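Local coordinates for protein ferritin (Mycoplasma penetrans, PDB 7DIE) that assembles into a 24-subunit shell that binds ferric iron, and probably oxidises ferrous iron for storage as ferritins do, at residues N28-L33 and P83-F88; I91-D96 and V145-H150; A98-S103 and D138-S143. One frame throughout, in Å; residues are numbered along the deposited sequence.

Interaction 1. Residues N28-L33 and P83-F88; sequences NLYFHL and PELVSF
His-32 turns its CG anti to the backbone N (chi1 170°), while Leu-85 sets its CG anti to its own carbonyl carbon (chi1 -67°); these two choices bring the imidazole and the isobutyl tip together from opposite directions. Leu-85 CD1 lies 3.5 Å from the centroid of the His-32 ring, over the middle of one face, in a CH-pi contact only 12° off the normal. At the rim of the same ring, near its plane, His-32 NE2 is 3.9 Å from Phe-88 CE2. Leu-33 crosses Phe-88 at about a right angle, with its CD2 3.6 Å from Phe-88 CE2. This is the long connection of the ferritin four-helix bundle, the extended 83-88 chain running along helix 10-39 on its way from helix 43-70 to helix 91-118. Pro-83, compact and without an N-H to satisfy, presses close to the helix: its CD is 3.7 Å from Asn-28 CB and its CB 4.0 Å from Leu-29 CB. Asn-28 directs ND2 to Ser-81 O. Histidine suits a buried place needing polar links at both nitrogens: NE2 reaches Val-86 O through a water, and ND1 bonds to Leu-75 O of the second subunit.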
loop_
_atom_site.group_PDB
_atom_site.type_symbol
_atom_site.label_atom_id
_atom_site.label_comp_id
_atom_site.label_asym_id
_atom_site.label_seq_id
_atom_site.Cartn_x
_atom_site.Cartn_y
_atom_site.Cartn_z
ATOM N N ASN A 28 48.285 6.380 7.147
ATOM C CA ASN A 28 49.355 5.685 6.440
ATOM C C ASN A 28 49.902 4.527 7.255
ATOM O O ASN A 28 50.156 3.447 6.711
ATOM C CB ASN A 28 50.481 6.669 6.098
ATOM C CG ASN A 28 50.122 7.562 4.926
ATOM O OD1 ASN A 28 49.290 7.186 4.101
ATOM N ND2 ASN A 28 50.758 8.739 4.832
ATOM N N LEU A 29 50.122 4.739 8.551
ATOM C CA LEU A 29 50.590 3.644 9.399
ATOM C C LEU A 29 49.560 2.523 9.469
ATOM O O LEU A 29 49.907 1.335 9.353
ATOM C CB LEU A 29 50.928 4.161 10.805
ATOM C CG LEU A 29 51.344 3.015 11.741
ATOM C CD1 LEU A 29 52.687 2.396 11.311
ATOM C CD2 LEU A 29 51.387 3.450 13.199
ATOM N N TYR A 30 48.278 2.875 9.622
ATOM C CA TYR A 30 47.255 1.838 9.786
ATOM C C TYR A 30 47.094 1.001 8.521
ATOM O O TYR A 30 46.876 -0.217 8.600
ATOM C CB TYR A 30 45.912 2.466 10.210
ATOM C CG TYR A 30 45.998 3.181 11.547
ATOM C CD1 TYR A 30 47.000 2.854 12.459
ATOM C CD2 TYR A 30 45.106 4.207 11.889
ATOM C CE1 TYR A 30 47.111 3.518 13.687
ATOM C CE2 TYR A 30 45.206 4.878 13.118
ATOM C CZ TYR A 30 46.223 4.523 14.009
ATOM O OH TYR A 30 46.362 5.163 15.224
ATOM N N PHE A 31 47.197 1.616 7.343
ATOM C CA PHE A 31 47.124 0.797 6.134
ATOM C C PHE A 31 48.341 -0.115 6.025
ATOM O O PHE A 31 48.225 -1.263 5.585
ATOM C CB PHE A 31 46.976 1.691 4.896
ATOM C CG PHE A 31 45.633 2.378 4.813
ATOM C CD1 PHE A 31 44.458 1.636 4.866
ATOM C CD2 PHE A 31 45.548 3.757 4.712
ATOM C CE1 PHE A 31 43.211 2.254 4.794
ATOM C CE2 PHE A 31 44.314 4.390 4.650
ATOM C CZ PHE A 31 43.136 3.629 4.689
ATOM N N HIS A 32 49.523 0.379 6.412
ATOM C CA HIS A 32 50.693 -0.494 6.503
ATOM C C HIS A 32 50.445 -1.637 7.486
ATOM O O HIS A 32 50.651 -2.819 7.161
ATOM C CB HIS A 32 51.922 0.330 6.917
ATOM C CG HIS A 32 53.122 -0.500 7.257
ATOM N ND1 HIS A 32 53.831 -1.218 6.312
ATOM C CD2 HIS A 32 53.734 -0.732 8.443
ATOM C CE1 HIS A 32 54.825 -1.857 6.906
ATOM N NE2 HIS A 32 54.797 -1.570 8.194
ATOM N N LEU A 33 49.976 -1.301 8.690
ATOM C CA LEU A 33 49.737 -2.307 9.721
ATOM C C LEU A 33 48.645 -3.288 9.312
ATOM O O LEU A 33 48.646 -4.438 9.764
ATOM C CB LEU A 33 49.379 -1.616 11.034
ATOM C CG LEU A 33 50.528 -0.826 11.677
ATOM C CD1 LEU A 33 50.146 -0.368 13.082
ATOM C CD2 LEU A 33 51.824 -1.637 11.695
ATOM N N PRO A 83 54.976 7.739 8.038
ATOM C CA PRO A 83 55.340 7.129 9.323
ATOM C C PRO A 83 56.702 6.460 9.262
ATOM O O PRO A 83 57.124 5.950 8.226
ATOM C CB PRO A 83 54.223 6.102 9.565
ATOM C CG PRO A 83 53.708 5.786 8.233
ATOM C CD PRO A 83 53.887 7.012 7.369
ATOM N N GLU A 84 57.406 6.498 10.393
ATOM C CA GLU A 84 58.678 5.794 10.525
ATOM C C GLU A 84 58.399 4.315 10.749
ATOM O O GLU A 84 57.808 3.944 11.767
ATOM C CB GLU A 84 59.485 6.371 11.685
ATOM C CG GLU A 84 60.204 7.664 11.348
ATOM C CD GLU A 84 61.626 7.428 10.875
ATOM O OE1 GLU A 84 62.511 7.226 11.735
ATOM O OE2 GLU A 84 61.858 7.441 9.645
ATOM N N LEU A 85 58.821 3.471 9.812
ATOM C CA LEU A 85 58.474 2.052 9.830
ATOM C C LEU A 85 59.590 1.245 10.486
ATOM O O LEU A 85 60.750 1.324 10.066
ATOM C CB LEU A 85 58.218 1.538 8.413
ATOM C CG LEU A 85 56.995 2.073 7.659
ATOM C CD1 LEU A 85 56.594 1.099 6.555
ATOM C CD2 LEU A 85 55.819 2.373 8.599
ATOM N N VAL A 86 59.236 0.480 11.511
ATOM C CA VAL A 86 60.119 -0.513 12.083
ATOM C C VAL A 86 59.642 -1.892 11.640
ATOM O O VAL A 86 58.569 -2.049 11.066
ATOM C CB VAL A 86 60.194 -0.400 13.628
ATOM C CG1 VAL A 86 60.417 1.056 14.045
ATOM C CG2 VAL A 86 58.933 -0.961 14.275
ATOM N N SER A 87 60.465 -2.906 11.874
ATOM C CA SER A 87 60.072 -4.267 11.549
ATOM C C SER A 87 59.170 -4.817 12.645
ATOM O O SER A 87 59.394 -4.577 13.835
ATOM C CB SER A 87 61.303 -5.157 11.386
ATOM O OG SER A 87 61.583 -5.845 12.596
ATOM N N PHE A 88 58.146 -5.563 12.241
ATOM C CA PHE A 88 57.218 -6.187 13.174
ATOM C C PHE A 88 57.293 -7.697 13.020
ATOM O O PHE A 88 57.196 -8.220 11.905
ATOM C CB PHE A 88 55.793 -5.690 12.941
ATOM C CG PHE A 88 55.663 -4.205 13.029
ATOM C CD1 PHE A 88 55.705 -3.570 14.254
ATOM C CD2 PHE A 88 55.528 -3.436 11.886
ATOM C CE1 PHE A 88 55.595 -2.202 14.343
ATOM C CE2 PHE A 88 55.422 -2.066 11.970
ATOM C CZ PHE A 88 55.458 -1.447 13.198
HETATM O O HOH W 1 57.352 -2.783 8.969
#

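Interaction 2. Residues I91-D96 and V145-H150; sequences IQEVLD and VWTYVH
Val-145 offers its CG1 methyl to Leu-95, whose CD1 sits 3.7 Å from Val-145 CG1 as the two side chains cross at about a right angle. Leucine's longer chain reaches across to the valine methyl and fills the space between the helices. Trp-146 follows. Its CG is anti to the backbone N (chi1 -173°), which carries the indole alongside the other helix: CD1 packs against Leu-95 CB, and NE1 donates to Asp-96 OD1 at 2.8 Å. That bond is bent (152°), and the oxygen is met nearly along its C-O axis, somewhat out of the indole plane. The two segments belong to helices 91-118 and 122-150, the last two long helices of the ferritin bundle, which run antiparallel here with their axes 9.4 Å apart. Val-149 repeats the apolar theme one turn on, its CG2 3.8 Å from Leu-95 CB. Its backbone O receives Gln-92 NE2 at 2.8 Å in a nearly straight bond (173°), with the oxygen in the plane of the Gln-92 amide; a long side chain ending in an N-H donor can reach this carbonyl near the end of the opposing segment. Finally, the imidazole of His-150 is sandwiched: Trp-146 CZ2 stands over one face and Gln-92 CG over the other, 4.0 Å from the ring centroid in a CH-pi contact. His-150 ND1 donates to Trp-146 O at 3.1 Å, in the ring plane, which helps set the ring's rotation; the same oxygen accepts from His-150 N. Its NE2 is linked by a water to Asp-96 OD2, so that one carboxylate serves both aromatic rings.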
loop_
_atom_site.group_PDB
_atom_site.type_symbol
_atom_site.label_atom_id
_atom_site.label_comp_id
_atom_site.label_asym_id
_atom_site.label_seq_id
_atom_site.Cartn_x
_atom_site.Cartn_y
_atom_site.Cartn_z
ATOM N N ILE A 91 51.985 -9.813 16.336
ATOM C CA ILE A 91 50.819 -8.942 16.360
ATOM C C ILE A 91 50.839 -8.030 17.589
ATOM O O ILE A 91 50.233 -6.949 17.575
ATOM C CB ILE A 91 49.541 -9.800 16.274
ATOM C CG1 ILE A 91 48.335 -8.951 15.856
ATOM C CG2 ILE A 91 49.277 -10.512 17.599
ATOM C CD1 ILE A 91 48.433 -8.363 14.455
ATOM N N GLN A 92 51.538 -8.431 18.658
ATOM C CA GLN A 92 51.721 -7.536 19.803
ATOM C C GLN A 92 52.544 -6.305 19.426
ATOM O O GLN A 92 52.221 -5.179 19.834
ATOM C CB GLN A 92 52.385 -8.300 20.957
ATOM C CG GLN A 92 51.441 -9.299 21.665
ATOM C CD GLN A 92 51.214 -10.560 20.856
ATOM O OE1 GLN A 92 52.065 -10.957 20.077
ATOM N NE2 GLN A 92 50.049 -11.194 21.035
ATOM N N GLU A 93 53.619 -6.496 18.653
ATOM C CA GLU A 93 54.425 -5.355 18.226
ATOM C C GLU A 93 53.644 -4.435 17.298
ATOM O O GLU A 93 53.829 -3.211 17.341
ATOM C CB GLU A 93 55.700 -5.845 17.536
ATOM C CG GLU A 93 56.703 -6.428 18.524
ATOM C CD GLU A 93 57.840 -7.142 17.835
ATOM O OE1 GLU A 93 57.812 -7.243 16.592
ATOM O OE2 GLU A 93 58.750 -7.611 18.540
ATOM N N VAL A 94 52.773 -5.008 16.459
ATOM C CA VAL A 94 51.898 -4.199 15.607
ATOM C C VAL A 94 51.006 -3.301 16.456
ATOM O O VAL A 94 50.856 -2.103 16.181
ATOM C CB VAL A 94 51.060 -5.110 14.695
ATOM C CG1 VAL A 94 49.899 -4.323 14.077
ATOM C CG2 VAL A 94 51.946 -5.706 13.615
ATOM N N LEU A 95 50.376 -3.869 17.485
ATOM C CA LEU A 95 49.480 -3.043 18.284
ATOM C C LEU A 95 50.253 -2.018 19.104
ATOM O O LEU A 95 49.756 -0.903 19.302
ATOM C CB LEU A 95 48.595 -3.903 19.181
ATOM C CG LEU A 95 47.190 -4.200 18.613
ATOM C CD1 LEU A 95 46.342 -2.926 18.471
ATOM C CD2 LEU A 95 47.274 -4.929 17.280
ATOM N N ASP A 96 51.468 -2.358 19.566
ATOM C CA ASP A 96 52.321 -1.364 20.232
ATOM C C ASP A 96 52.493 -0.125 19.365
ATOM O O ASP A 96 52.416 1.017 19.843
ATOM C CB ASP A 96 53.714 -1.945 20.534
ATOM C CG ASP A 96 53.721 -2.928 21.692
ATOM O OD1 ASP A 96 52.792 -2.914 22.528
ATOM O OD2 ASP A 96 54.680 -3.731 21.760
ATOM N N VAL A 145 41.969 -3.082 21.458
ATOM C CA VAL A 145 42.597 -4.164 20.699
ATOM C C VAL A 145 43.998 -4.457 21.236
ATOM O O VAL A 145 44.428 -5.614 21.284
ATOM C CB VAL A 145 42.610 -3.830 19.196
ATOM C CG1 VAL A 145 43.277 -4.948 18.396
ATOM C CG2 VAL A 145 41.177 -3.614 18.699
ATOM N N TRP A 146 44.728 -3.424 21.653
ATOM C CA TRP A 146 45.996 -3.657 22.347
ATOM C C TRP A 146 45.792 -4.551 23.572
ATOM O O TRP A 146 46.543 -5.514 23.790
ATOM C CB TRP A 146 46.620 -2.307 22.739
ATOM C CG TRP A 146 48.017 -2.410 23.305
ATOM C CD1 TRP A 146 49.194 -2.206 22.638
ATOM C CD2 TRP A 146 48.372 -2.734 24.662
ATOM N NE1 TRP A 146 50.263 -2.384 23.499
ATOM C CE2 TRP A 146 49.784 -2.713 24.743
ATOM C CE3 TRP A 146 47.632 -3.038 25.815
ATOM C CZ2 TRP A 146 50.469 -2.996 25.929
ATOM C CZ3 TRP A 146 48.316 -3.321 26.998
ATOM C CH2 TRP A 146 49.718 -3.300 27.042
ATOM N N THR A 147 44.766 -4.253 24.375
ATOM C CA THR A 147 44.453 -5.079 25.540
ATOM C C THR A 147 44.184 -6.524 25.144
ATOM O O THR A 147 44.685 -7.455 25.790
ATOM C CB THR A 147 43.244 -4.505 26.287
ATOM O OG1 THR A 147 43.572 -3.217 26.820
ATOM C CG2 THR A 147 42.838 -5.425 27.439
ATOM N N TYR A 148 43.396 -6.741 24.085
ATOM C CA TYR A 148 43.091 -8.118 23.688
ATOM C C TYR A 148 44.359 -8.872 23.319
ATOM O O TYR A 148 44.563 -10.010 23.755
ATOM C CB TYR A 148 42.125 -8.163 22.502
ATOM C CG TYR A 148 40.816 -7.440 22.715
ATOM C CD1 TYR A 148 40.257 -7.342 23.972
ATOM C CD2 TYR A 148 40.156 -6.843 21.641
ATOM C CE1 TYR A 148 39.066 -6.681 24.167
ATOM C CE2 TYR A 148 38.964 -6.175 21.829
ATOM C CZ TYR A 148 38.426 -6.104 23.091
ATOM O OH TYR A 148 37.241 -5.440 23.290
ATOM N N VAL A 149 45.216 -8.269 22.491
ATOM C CA VAL A 149 46.373 -9.032 22.019
ATOM C C VAL A 149 47.446 -9.184 23.091
ATOM O O VAL A 149 48.310 -10.062 22.969
ATOM C CB VAL A 149 47.001 -8.432 20.745
ATOM C CG1 VAL A 149 45.947 -8.268 19.640
ATOM C CG2 VAL A 149 47.720 -7.136 21.028
ATOM N N HIS A 150 47.430 -8.361 24.134
ATOM C CA HIS A 150 48.419 -8.476 25.197
ATOM C C HIS A 150 47.917 -9.266 26.396
ATOM O O HIS A 150 48.676 -9.487 27.340
ATOM C CB HIS A 150 48.884 -7.086 25.628
ATOM C CG HIS A 150 49.954 -6.537 24.743
ATOM N ND1 HIS A 150 49.682 -5.726 23.664
ATOM C CD2 HIS A 150 51.292 -6.752 24.726
ATOM C CE1 HIS A 150 50.809 -5.432 23.038
ATOM N NE2 HIS A 150 51.803 -6.042 23.665
HETATM O O HOH W 2 54.550 -5.812 23.109
#

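Interaction 3. Residues A98-S103 and D138-S143; sequences ALKMES and DLEEIS. With FE (Fe (III) ion), chain G; FE (Fe (III) ion), chain H.
Leu-99 CD1 meets Leu-139 CD1 at 3.9 Å between antiparallel helices, the side chains crossing at a slant, while Ile-142 lays CG2 over the backbone of Leu-99 and 4.0 Å from the small CB of Ala-98. Ile-142 CD1 touches Glu-102 CB at 3.6 Å, giving the glutamate's aliphatic part a share in the packing. Glu-102 lays CG against the Leu-139 backbone (chi1 -162°), and a bend at chi2 (57°) swings its carboxylate so that OE2 comes 3.5 Å from Asp-138 CB. The two carboxylates stand perpendicular, with Glu-102 OE2 4.1 Å from Asp-138 OD2. Lys-56 NZ, salt-bridged to Glu-102 OE2 and hydrogen-bonded to Asp-138 OD2, would ease their repulsion; Tyr-30 OH is hydrogen-bonded to Glu-102 OE1. Of the two segments, Asp-138 holds the iron modelled here. Its OD1 and OD2 both contact one iron, OD2 at 2.4 Å, and OD1 also lies 2.6 Å from a second, an apparent bridge between two closely spaced iron positions. Asp-55, His-60, Asp-134 and a water add to the site. On the side facing the bundle core, helices 10-39 and 43-70 close the seam through Tyr-30, Phe-48 and Met-52 around Ile-142; Val-5 and Phe-6 of the fourth subunit pack on Leu-99 and Leu-139.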
loop_
_atom_site.group_PDB
_atom_site.type_symbol
_atom_site.label_atom_id
_atom_site.label_comp_id
_atom_site.label_asym_id
_atom_site.label_seq_id
_atom_site.Cartn_x
_atom_site.Cartn_y
_atom_site.Cartn_z
ATOM N N ALA A 98 50.607 0.897 16.839
ATOM C CA ALA A 98 49.330 1.588 16.671
ATOM C C ALA A 98 48.981 2.423 17.898
ATOM O O ALA A 98 48.500 3.556 17.773
ATOM C CB ALA A 98 48.220 0.571 16.389
ATOM N N LEU A 99 49.187 1.866 19.098
ATOM C CA LEU A 99 48.904 2.618 20.319
ATOM C C LEU A 99 49.778 3.865 20.420
ATOM O O LEU A 99 49.300 4.939 20.810
ATOM C CB LEU A 99 49.110 1.716 21.538
ATOM C CG LEU A 99 48.671 2.264 22.891
ATOM C CD1 LEU A 99 47.173 2.524 22.888
ATOM C CD2 LEU A 99 49.042 1.279 24.004
ATOM N N LYS A 100 51.070 3.743 20.087
ATOM C CA LYS A 100 51.943 4.916 20.112
ATOM C C LYS A 100 51.470 5.972 19.122
ATOM O O LYS A 100 51.477 7.172 19.423
ATOM C CB LYS A 100 53.388 4.521 19.789
ATOM C CG LYS A 100 54.087 3.738 20.873
ATOM C CD LYS A 100 55.467 3.273 20.405
ATOM C CE LYS A 100 55.876 1.999 21.140
ATOM N NZ LYS A 100 56.920 1.231 20.406
ATOM N N MET A 101 51.050 5.538 17.936
ATOM C CA MET A 101 50.621 6.482 16.906
ATOM C C MET A 101 49.359 7.218 17.323
ATOM O O MET A 101 49.291 8.446 17.241
ATOM C CB MET A 101 50.385 5.741 15.597
ATOM C CG MET A 101 49.852 6.623 14.484
ATOM S SD MET A 101 51.189 7.633 13.805
ATOM C CE MET A 101 50.633 9.297 14.152
ATOM N N GLU A 102 48.327 6.479 17.751
ATOM C CA GLU A 102 47.082 7.155 18.102
ATOM C C GLU A 102 47.282 8.056 19.307
ATOM O O GLU A 102 46.668 9.127 19.404
ATOM C CB GLU A 102 45.973 6.133 18.367
ATOM C CG GLU A 102 44.588 6.743 18.313
ATOM C CD GLU A 102 44.300 7.422 16.977
ATOM O OE1 GLU A 102 44.561 6.815 15.921
ATOM O OE2 GLU A 102 43.791 8.552 16.983
ATOM N N SER A 103 48.142 7.649 20.232
ATOM C CA SER A 103 48.423 8.523 21.357
ATOM C C SER A 103 49.049 9.831 20.881
ATOM O O SER A 103 48.733 10.904 21.420
ATOM C CB SER A 103 49.311 7.794 22.371
ATOM O OG SER A 103 49.635 8.672 23.436
ATOM N N ASP A 138 38.947 7.138 19.261
ATOM C CA ASP A 138 39.926 6.403 18.464
ATOM C C ASP A 138 40.991 5.772 19.348
ATOM O O ASP A 138 41.414 4.636 19.103
ATOM C CB ASP A 138 40.585 7.314 17.423
ATOM C CG ASP A 138 39.651 7.680 16.289
ATOM O OD1 ASP A 138 38.501 7.194 16.290
ATOM O OD2 ASP A 138 40.050 8.476 15.415
ATOM N N LEU A 139 41.463 6.496 20.362
ATOM C CA LEU A 139 42.450 5.893 21.252
ATOM C C LEU A 139 41.838 4.731 22.028
ATOM O O LEU A 139 42.484 3.697 22.224
ATOM C CB LEU A 139 43.032 6.949 22.195
ATOM C CG LEU A 139 44.167 6.460 23.112
ATOM C CD1 LEU A 139 45.311 5.852 22.297
ATOM C CD2 LEU A 139 44.689 7.600 23.994
ATOM N N GLU A 140 40.573 4.855 22.434
ATOM C CA GLU A 140 39.929 3.741 23.125
ATOM C C GLU A 140 39.857 2.501 22.245
ATOM O O GLU A 140 40.083 1.382 22.718
ATOM C CB GLU A 140 38.524 4.127 23.587
ATOM C CG GLU A 140 37.858 3.012 24.389
ATOM C CD GLU A 140 36.445 3.352 24.810
ATOM O OE1 GLU A 140 35.623 3.701 23.942
ATOM O OE2 GLU A 140 36.164 3.289 26.020
ATOM N N GLU A 141 39.512 2.679 20.968
ATOM C CA GLU A 141 39.403 1.547 20.051
ATOM C C GLU A 141 40.734 0.824 19.905
ATOM O O GLU A 141 40.800 -0.408 19.965
ATOM C CB GLU A 141 38.925 2.033 18.679
ATOM C CG GLU A 141 37.436 2.322 18.609
ATOM C CD GLU A 141 36.693 1.231 17.843
ATOM O OE1 GLU A 141 36.235 0.253 18.474
ATOM O OE2 GLU A 141 36.592 1.342 16.602
ATOM N N ILE A 142 41.807 1.573 19.669
ATOM C CA ILE A 142 43.110 0.935 19.520
ATOM C C ILE A 142 43.565 0.346 20.847
ATOM O O ILE A 142 44.091 -0.776 20.901
ATOM C CB ILE A 142 44.108 1.948 18.946
ATOM C CG1 ILE A 142 43.800 2.105 17.456
ATOM C CG2 ILE A 142 45.558 1.480 19.176
ATOM C CD1 ILE A 142 44.386 3.303 16.842
ATOM N N SER A 143 43.336 1.079 21.938
ATOM C CA SER A 143 43.644 0.590 23.283
ATOM C C SER A 143 42.930 -0.722 23.596
ATOM O O SER A 143 43.521 -1.630 24.202
ATOM C CB SER A 143 43.268 1.665 24.305
ATOM O OG SER A 143 43.714 1.319 25.600
HETATM FE FE FE G . 37.836 8.781 14.467
HETATM FE FE FE H . 36.321 6.482 15.148
HETATM O O HOH W 3 35.718 9.271 13.490
#

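The three contacts join parts of one helical bundle. Interactions 2 and 3 lie along the same helix pair with centres about 10 Å apart, interaction 3 nested inside the chain loop closed by interaction 2; Trp-146 CD1 touches Leu-99 CD2 at 3.7 Å. Interaction 1, its centre about 14 Å from each of the others, abuts interaction 2 through Phe-88 CE1, 3.6 Å from Glu-93 O. Its connection to interaction 3 is partly polar, a probable hydrogen bond of 2.5 Å between Tyr-30 OH and Glu-102 OE1, and partly packing of Leu-29 on Met-101. Interaction 3 alone supplies a ligand to the modelled iron; through Glu-102, which shares Lys-56 with Asp-138, Tyr-30 probably links segment 28-33 to the second shell.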